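Long-range contacts in acetolactate synthase isozyme 1 large subunit (Escherichia coli, PDB 6LPI), which belongs to the thiamine-diphosphate enzyme family and holds thiamine diphosphate, a magnesium ion and flavin-adenine dinucleotide: residues B[138-143]-B[167-172]; B[77-82]-B[106-111]. All coordinates share one frame; numbering follows the deposited sequence.

In the fold
From the N terminus, contact 2 comes first: strand 78-82 leads through helix 86-101 into strand 105-111, and the pairing of 77-82 with 106-111 closes that loop. Contact 1 opens only afterwards, where strand 137-140, helix 147-159 and strand 166-171 make a second beta-alpha-beta unit closed by 138-143 against 167-172. The two loops therefore follow in series. They meet in space because strands 105-111 and 166-171 are neighbours in one parallel sheet; the contact centres lie about 11 Å apart, and Ile168 N is 2.8 Å from Cys107 O, a probable hydrogen bond. Contact 1 takes in strand 137-140, outermost within this chain, whereas contact 2 lies in the interior of the sheet.

Contact 1. Residues B[138-143]-B[167-172]; sequences NYLVRH and WIDIPK
Tyr139 N and Tyr139 O both turn to segment 167-172, the N donating to Trp167 O at 2.8 Å and the O accepting from Asp169 N at 2.9 Å. Val141 N then reaches Asp169 O at 3.1 Å in a nearly straight bond (169° at the hydrogen). With the strand axes only 7° apart, the pairing is parallel and in register from Asn138-Trp167 to Leu140-Asp169. The packed part lies beside Val141, whose CG1 is anti to the backbone N (chi1 -174°), leaving CG2 beside that N. This branch meets Ile168 CG2 at 4.0 Å and Ile170 CG1 at 4.1 Å. Tyr139 CD1 comes 4.1 Å from Ile168 CG1, their side chains running side by side under helix 147-159. On the other face Asn138, Trp167 and Asp169 are also buried. Looseness is confined to the C-terminal end of 138-143: partly exposed Leu140 touches Pro171 CG with CD1 at 4.2 Å, followed by exposed, poorly ordered Arg142, whose NH1 bonds to the backbone of another protein chain. Three backbone bonds thus join the segments, while Asn138 turns its amide to Ser131 and a polar side chain of another protein chain, and Asp169 OD1 bonds weakly to Gln111.

Contact 2. Residues B[77-82]-B[106-111]; sequences PAVCMA and ICITGQ
Cys80 O accepts the shortest hydrogen bond of this pairing, from Ile108 N at 2.8 Å and almost straight (177° at the hydrogen). The same oxygen also receives a longer CA-H...O contact from Cys107 CA at 3.5 Å. Four more backbone bonds, 2.9 to 3.0 Å long, flank it: Ile106 N to Ala78 O, Cys80 N to Ile106 O, Ala82 N to Ile108 O and Gly110 N to Ala82 O. The parallel bridges Val79-Ile106, Cys80-Cys107, Met81-Ile108 and Ala82-Thr109, with 19° between the N-to-C directions of the strands, are the evidence for a regular, slightly twisted parallel pair.

On the face carrying Val79, Met81, Ile106 and Ile108, the two isoleucines bury most area. Ile106 CD1 bends back along the chain (chi2 81°) and lies alongside the Pro77 ring, 3.4 Å from Pro77 CB. Val79 spans both isoleucines, with CG2 at 3.9 Å from Ile106 CB and CG1 at 4.1 Å from Ile108 CD1. Phe155 of helix 147-159 covers Pro77 and Ile106 from this side.

The face of Cys80, Ala82, Cys107 and Thr109 has smaller side chains. Cys80 SG comes 3.9 Å from Cys107 CB; Cys107, Ala82 and Thr109 pack under Leu91 of helix 86-101, while Ala67 of helix 60-74 meets Cys80.

Strand 78-82, helix 86-101 and strand 105-111 form a parallel beta-alpha-beta unit, helices covering both faces of the sheet, as expected of the alpha/beta fold of the N-terminal TPP binding domain in thiamine-diphosphate enzymes.

Contact 1. Residues B[138-143]-B[167-172]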
ATOM      1  N   ASN B 138      -1.640   0.062  16.961  1.00 31.00           N
ATOM      2  CA  ASN B 138      -2.388  -1.121  17.375  1.00 30.68           C
ATOM      3  C   ASN B 138      -2.851  -0.964  18.816  1.00 31.74           C
ATOM      4  O   ASN B 138      -2.423  -0.052  19.521  1.00 50.07           O
ATOM      5  CB  ASN B 138      -1.564  -2.397  17.194  1.00 42.94           C
ATOM      6  CG  ASN B 138      -0.394  -2.469  18.147  1.00 53.46           C
ATOM      7  OD1 ASN B 138       0.016  -1.459  18.715  1.00 62.83           O
ATOM      8  ND2 ASN B 138       0.142  -3.668  18.344  1.00 56.69           N
ATOM      9  N   TYR B 139      -3.766  -1.839  19.249  1.00 35.36           N
ATOM     10  CA  TYR B 139      -4.349  -1.703  20.584  1.00 41.18           C
ATOM     11  C   TYR B 139      -4.588  -3.062  21.220  1.00 47.69           C
ATOM     12  O   TYR B 139      -4.918  -4.035  20.538  1.00 50.94           O
ATOM     13  CB  TYR B 139      -5.687  -0.971  20.590  1.00 33.74           C
ATOM     14  CG  TYR B 139      -5.634   0.449  20.118  1.00 37.41           C
ATOM     15  CD1 TYR B 139      -5.947   0.756  18.784  1.00 37.54           C
ATOM     16  CD2 TYR B 139      -5.294   1.485  20.977  1.00 35.73           C
ATOM     17  CE1 TYR B 139      -5.911   2.056  18.313  1.00 37.72           C
ATOM     18  CE2 TYR B 139      -5.264   2.804  20.517  1.00 40.08           C
ATOM     19  CZ  TYR B 139      -5.568   3.081  19.181  1.00 41.71           C
ATOM     20  OH  TYR B 139      -5.538   4.369  18.693  1.00 39.99           O
ATOM     21  N   LEU B 140      -4.448  -3.104  22.549  1.00 41.83           N
ATOM     22  CA  LEU B 140      -4.982  -4.186  23.362  1.00 41.50           C
ATOM     23  C   LEU B 140      -5.926  -3.563  24.381  1.00 42.95           C
ATOM     24  O   LEU B 140      -5.471  -2.983  25.375  1.00 42.50           O
ATOM     25  CB  LEU B 140      -3.886  -4.976  24.068  1.00 35.73           C
ATOM     26  CG  LEU B 140      -4.461  -5.995  25.079  1.00 36.93           C
ATOM     27  CD1 LEU B 140      -5.079  -7.205  24.378  1.00 35.91           C
ATOM     28  CD2 LEU B 140      -3.452  -6.451  26.088  1.00 38.48           C
ATOM     29  N   VAL B 141      -7.231  -3.750  24.167  1.00 44.09           N
ATOM     30  CA  VAL B 141      -8.271  -3.163  25.010  1.00 48.58           C
ATOM     31  C   VAL B 141      -8.322  -3.964  26.302  1.00 57.53           C
ATOM     32  O   VAL B 141      -8.769  -5.113  26.310  1.00 53.87           O
ATOM     33  CB  VAL B 141      -9.634  -3.184  24.317  1.00 42.30           C
ATOM     34  CG1 VAL B 141     -10.663  -2.433  25.164  1.00 40.07           C
ATOM     35  CG2 VAL B 141      -9.515  -2.587  22.950  1.00 43.01           C
ATOM     36  N   ARG B 142      -7.933  -3.346  27.414  1.00 69.83           N
ATOM     37  CA  ARG B 142      -7.816  -4.144  28.626  1.00 74.60           C
ATOM     38  C   ARG B 142      -9.085  -4.025  29.484  1.00 71.43           C
ATOM     39  O   ARG B 142      -9.372  -4.948  30.251  1.00 69.01           O
ATOM     40  CB  ARG B 142      -6.603  -3.721  29.489  1.00 75.55           C
ATOM     41  CG  ARG B 142      -5.248  -3.249  28.836  1.00 93.84           C
ATOM     42  CD  ARG B 142      -3.921  -3.285  29.622  1.00101.24           C
ATOM     43  NE  ARG B 142      -2.645  -3.473  28.960  1.00107.18           N
ATOM     44  CZ  ARG B 142      -1.863  -4.541  29.005  1.00110.66           C
ATOM     45  NH1 ARG B 142      -0.658  -4.462  28.414  1.00113.92           N
ATOM     46  NH2 ARG B 142      -2.296  -5.712  29.446  1.00106.61           N
ATOM     47  N   HIS B 143      -9.814  -2.894  29.421  1.00 67.82           N
ATOM     48  CA  HIS B 143     -11.148  -2.756  30.011  1.00 75.20           C
ATOM     49  C   HIS B 143     -12.069  -2.037  29.028  1.00 70.37           C
ATOM     50  O   HIS B 143     -11.629  -1.275  28.161  1.00 60.21           O
ATOM     51  CB  HIS B 143     -11.160  -1.999  31.363  1.00 83.98           C
ATOM     52  CG  HIS B 143     -12.435  -2.194  32.151  1.00 91.58           C
ATOM     53  ND1 HIS B 143     -13.134  -3.384  32.148  1.00 91.66           N
ATOM     54  CD2 HIS B 143     -13.133  -1.354  32.959  1.00 90.73           C
ATOM     55  CE1 HIS B 143     -14.201  -3.270  32.922  1.00 92.10           C
ATOM     56  NE2 HIS B 143     -14.222  -2.050  33.428  1.00 90.48           N
ATOM     57  N   TRP B 167      -4.684  -2.260  14.189  1.00 33.38           N
ATOM     58  CA  TRP B 167      -5.081  -3.559  14.693  1.00 39.18           C
ATOM     59  C   TRP B 167      -5.651  -3.358  16.090  1.00 46.24           C
ATOM     60  O   TRP B 167      -4.977  -2.799  16.967  1.00 43.41           O
ATOM     61  CB  TRP B 167      -3.878  -4.500  14.704  1.00 41.72           C
ATOM     62  CG  TRP B 167      -4.228  -5.922  14.921  1.00 44.37           C
ATOM     63  CD1 TRP B 167      -5.179  -6.414  15.766  1.00 50.94           C
ATOM     64  CD2 TRP B 167      -3.619  -7.053  14.296  1.00 44.31           C
ATOM     65  NE1 TRP B 167      -5.205  -7.784  15.697  1.00 54.16           N
ATOM     66  CE2 TRP B 167      -4.259  -8.200  14.800  1.00 44.42           C
ATOM     67  CE3 TRP B 167      -2.587  -7.208  13.361  1.00 43.06           C
ATOM     68  CZ2 TRP B 167      -3.915  -9.482  14.397  1.00 42.38           C
ATOM     69  CZ3 TRP B 167      -2.244  -8.492  12.958  1.00 37.49           C
ATOM     70  CH2 TRP B 167      -2.910  -9.612  13.481  1.00 38.08           C
ATOM     71  N   ILE B 168      -6.890  -3.795  16.297  1.00 42.09           N
ATOM     72  CA  ILE B 168      -7.531  -3.698  17.596  1.00 43.62           C
ATOM     73  C   ILE B 168      -7.769  -5.121  18.085  1.00 41.71           C
ATOM     74  O   ILE B 168      -8.581  -5.861  17.506  1.00 31.39           O
ATOM     75  CB  ILE B 168      -8.837  -2.886  17.537  1.00 42.88           C
ATOM     76  CG1 ILE B 168      -8.626  -1.596  16.729  1.00 38.30           C
ATOM     77  CG2 ILE B 168      -9.331  -2.533  18.945  1.00 33.48           C
ATOM     78  CD1 ILE B 168      -9.890  -0.981  16.200  1.00 33.70           C
ATOM     79  N   ASP B 169      -7.091  -5.485  19.182  1.00 31.53           N
ATOM     80  CA  ASP B 169      -7.257  -6.771  19.849  1.00 44.71           C
ATOM     81  C   ASP B 169      -8.177  -6.588  21.064  1.00 49.14           C
ATOM     82  O   ASP B 169      -7.878  -5.800  21.967  1.00 55.61           O
ATOM     83  CB  ASP B 169      -5.891  -7.313  20.257  1.00 43.22           C
ATOM     84  CG  ASP B 169      -5.868  -8.815  20.392  1.00 60.56           C
ATOM     85  OD1 ASP B 169      -5.023  -9.316  21.156  1.00 65.82           O
ATOM     86  OD2 ASP B 169      -6.653  -9.500  19.717  1.00 71.41           O
ATOM     87  N   ILE B 170      -9.286  -7.322  21.101  1.00 46.08           N
ATOM     88  CA  ILE B 170     -10.299  -7.091  22.130  1.00 47.82           C
ATOM     89  C   ILE B 170     -10.567  -8.382  22.894  1.00 51.67           C
ATOM     90  O   ILE B 170     -11.109  -9.352  22.329  1.00 48.23           O
ATOM     91  CB  ILE B 170     -11.607  -6.545  21.532  1.00 48.73           C
ATOM     92  CG1 ILE B 170     -11.335  -5.405  20.562  1.00 50.43           C
ATOM     93  CG2 ILE B 170     -12.509  -6.007  22.625  1.00 52.39           C
ATOM     94  CD1 ILE B 170     -12.532  -5.080  19.680  1.00 42.10           C
ATOM     95  N   PRO B 171     -10.172  -8.446  24.165  1.00 45.57           N
ATOM     96  CA  PRO B 171     -10.431  -9.644  24.958  1.00 45.87           C
ATOM     97  C   PRO B 171     -11.917  -9.956  25.054  1.00 58.14           C
ATOM     98  O   PRO B 171     -12.768  -9.066  25.161  1.00 62.69           O
ATOM     99  CB  PRO B 171      -9.843  -9.294  26.325  1.00 39.51           C
ATOM    100  CG  PRO B 171      -8.764  -8.341  26.016  1.00 39.89           C
ATOM    101  CD  PRO B 171      -9.237  -7.541  24.843  1.00 45.67           C
ATOM    102  N   LYS B 172     -12.213 -11.253  24.980  1.00 57.98           N
ATOM    103  CA  LYS B 172     -13.585 -11.740  25.019  1.00 49.81           C
ATOM    104  C   LYS B 172     -14.340 -11.212  26.237  1.00 53.01           C
ATOM    105  O   LYS B 172     -15.545 -10.953  26.160  1.00 57.04           O
ATOM    106  CB  LYS B 172     -13.560 -13.268  24.985  1.00 48.95           C
ATOM    107  CG  LYS B 172     -14.886 -13.954  25.073  1.00 48.79           C
ATOM    108  CD  LYS B 172     -14.668 -15.455  25.037  1.00 54.09           C
ATOM    109  CE  LYS B 172     -15.991 -16.186  25.158  1.00 72.38           C
ATOM    110  NZ  LYS B 172     -15.886 -17.601  24.724  1.00 84.86           N
TER

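Contact 2. Residues B[77-82]-B[106-111]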
ATOM      1  N   PRO B  77     -11.461   3.370   5.279  1.00 52.13           N
ATOM      2  CA  PRO B  77     -11.086   2.085   5.909  1.00 53.70           C
ATOM      3  C   PRO B  77     -12.124   0.970   5.762  1.00 57.44           C
ATOM      4  O   PRO B  77     -13.336   1.186   5.862  1.00 56.83           O
ATOM      5  CB  PRO B  77     -10.898   2.440   7.385  1.00 45.49           C
ATOM      6  CG  PRO B  77     -11.438   3.824   7.553  1.00 48.23           C
ATOM      7  CD  PRO B  77     -11.327   4.497   6.221  1.00 47.16           C
ATOM      8  N   ALA B  78     -11.622  -0.238   5.501  1.00 52.72           N
ATOM      9  CA  ALA B  78     -12.393  -1.475   5.469  1.00 38.45           C
ATOM     10  C   ALA B  78     -11.963  -2.343   6.646  1.00 45.06           C
ATOM     11  O   ALA B  78     -10.858  -2.191   7.155  1.00 50.95           O
ATOM     12  CB  ALA B  78     -12.201  -2.199   4.144  1.00 38.32           C
ATOM     13  N   VAL B  79     -12.845  -3.228   7.102  1.00 47.05           N
ATOM     14  CA  VAL B  79     -12.690  -3.945   8.364  1.00 37.39           C
ATOM     15  C   VAL B  79     -12.637  -5.447   8.128  1.00 38.04           C
ATOM     16  O   VAL B  79     -13.494  -6.000   7.430  1.00 47.70           O
ATOM     17  CB  VAL B  79     -13.833  -3.588   9.329  1.00 52.97           C
ATOM     18  CG1 VAL B  79     -13.787  -4.462  10.573  1.00 60.80           C
ATOM     19  CG2 VAL B  79     -13.749  -2.098   9.695  1.00 54.67           C
ATOM     20  N   CYS B  80     -11.669  -6.117   8.764  1.00 36.64           N
ATOM     21  CA  CYS B  80     -11.614  -7.579   8.769  1.00 39.87           C
ATOM     22  C   CYS B  80     -11.539  -8.104  10.195  1.00 42.81           C
ATOM     23  O   CYS B  80     -11.107  -7.401  11.105  1.00 55.33           O
ATOM     24  CB  CYS B  80     -10.436  -8.106   7.955  1.00 50.31           C
ATOM     25  SG  CYS B  80      -8.904  -7.266   8.273  1.00 62.78           S
ATOM     26  N   MET B  81     -11.966  -9.352  10.395  1.00 43.27           N
ATOM     27  CA  MET B  81     -12.136  -9.871  11.751  1.00 50.90           C
ATOM     28  C   MET B  81     -11.623 -11.296  11.864  1.00 49.91           C
ATOM     29  O   MET B  81     -11.814 -12.101  10.952  1.00 54.51           O
ATOM     30  CB  MET B  81     -13.609  -9.886  12.155  1.00 55.79           C
ATOM     31  CG  MET B  81     -14.377  -8.645  11.833  1.00 58.82           C
ATOM     32  SD  MET B  81     -16.002  -8.800  12.542  1.00 70.86           S
ATOM     33  CE  MET B  81     -15.843  -7.714  13.960  1.00 74.66           C
ATOM     34  N   ALA B  82     -11.031 -11.624  13.011  1.00 45.39           N
ATOM     35  CA  ALA B  82     -10.564 -12.987  13.236  1.00 41.60           C
ATOM     36  C   ALA B  82     -10.509 -13.270  14.737  1.00 46.94           C
ATOM     37  O   ALA B  82     -10.598 -12.360  15.568  1.00 56.23           O
ATOM     38  CB  ALA B  82      -9.210 -13.220  12.564  1.00 36.84           C
ATOM     39  N   ILE B 106      -8.944  -1.416   9.164  1.00 52.57           N
ATOM     40  CA  ILE B 106      -9.141  -1.720  10.576  1.00 49.90           C
ATOM     41  C   ILE B 106      -9.291  -3.222  10.682  1.00 40.75           C
ATOM     42  O   ILE B 106     -10.140  -3.826  10.013  1.00 38.71           O
ATOM     43  CB  ILE B 106     -10.338  -0.987  11.201  1.00 50.89           C
ATOM     44  CG1 ILE B 106      -9.969   0.445  11.589  1.00 50.25           C
ATOM     45  CG2 ILE B 106     -10.822  -1.717  12.430  1.00 54.85           C
ATOM     46  CD1 ILE B 106      -9.996   1.416  10.500  1.00 48.62           C
ATOM     47  N   CYS B 107      -8.466  -3.815  11.525  1.00 42.03           N
ATOM     48  CA  CYS B 107      -8.403  -5.252  11.717  1.00 47.50           C
ATOM     49  C   CYS B 107      -8.766  -5.544  13.167  1.00 50.24           C
ATOM     50  O   CYS B 107      -8.075  -5.092  14.084  1.00 58.70           O
ATOM     51  CB  CYS B 107      -6.995  -5.730  11.361  1.00 55.61           C
ATOM     52  SG  CYS B 107      -6.470  -7.230  12.122  1.00 73.99           S
ATOM     53  N   ILE B 108      -9.832  -6.306  13.379  1.00 41.41           N
ATOM     54  CA  ILE B 108     -10.350  -6.573  14.714  1.00 40.05           C
ATOM     55  C   ILE B 108     -10.193  -8.052  15.022  1.00 40.96           C
ATOM     56  O   ILE B 108     -10.632  -8.919  14.254  1.00 48.02           O
ATOM     57  CB  ILE B 108     -11.810  -6.125  14.864  1.00 38.12           C
ATOM     58  CG1 ILE B 108     -11.897  -4.595  14.850  1.00 47.20           C
ATOM     59  CG2 ILE B 108     -12.372  -6.641  16.139  1.00 37.52           C
ATOM     60  CD1 ILE B 108     -13.291  -4.052  14.575  1.00 38.54           C
ATOM     61  N   THR B 109      -9.572  -8.336  16.152  1.00 48.73           N
ATOM     62  CA  THR B 109      -9.269  -9.695  16.552  1.00 51.15           C
ATOM     63  C   THR B 109      -9.766  -9.916  17.975  1.00 50.29           C
ATOM     64  O   THR B 109      -9.638  -9.035  18.834  1.00 48.22           O
ATOM     65  CB  THR B 109      -7.738  -9.929  16.418  1.00 56.37           C
ATOM     66  OG1 THR B 109      -7.414 -10.218  15.047  1.00 58.21           O
ATOM     67  CG2 THR B 109      -7.270 -11.064  17.259  1.00 67.42           C
ATOM     68  N   GLY B 110     -10.384 -11.074  18.213  1.00 43.09           N
ATOM     69  CA  GLY B 110     -10.714 -11.446  19.568  1.00 43.15           C
ATOM     70  C   GLY B 110      -9.482 -11.909  20.304  1.00 52.84           C
ATOM     71  O   GLY B 110      -8.504 -12.353  19.700  1.00 59.89           O
ATOM     72  N   GLN B 111      -9.506 -11.801  21.628  1.00 55.52           N
ATOM     73  CA  GLN B 111      -8.378 -12.311  22.394  1.00 51.17           C
ATOM     74  C   GLN B 111      -8.911 -12.941  23.667  1.00 51.13           C
ATOM     75  O   GLN B 111     -10.055 -12.705  24.074  1.00 41.66           O
ATOM     76  CB  GLN B 111      -7.343 -11.203  22.661  1.00 52.38           C
ATOM     77  CG  GLN B 111      -6.174 -11.549  23.610  1.00 55.23           C
ATOM     78  CD  GLN B 111      -5.091 -12.421  22.966  1.00 56.81           C
ATOM     79  OE1 GLN B 111      -5.191 -13.644  22.945  1.00 62.07           O
ATOM     80  NE2 GLN B 111      -4.046 -11.777  22.438  1.00 52.70           N
TER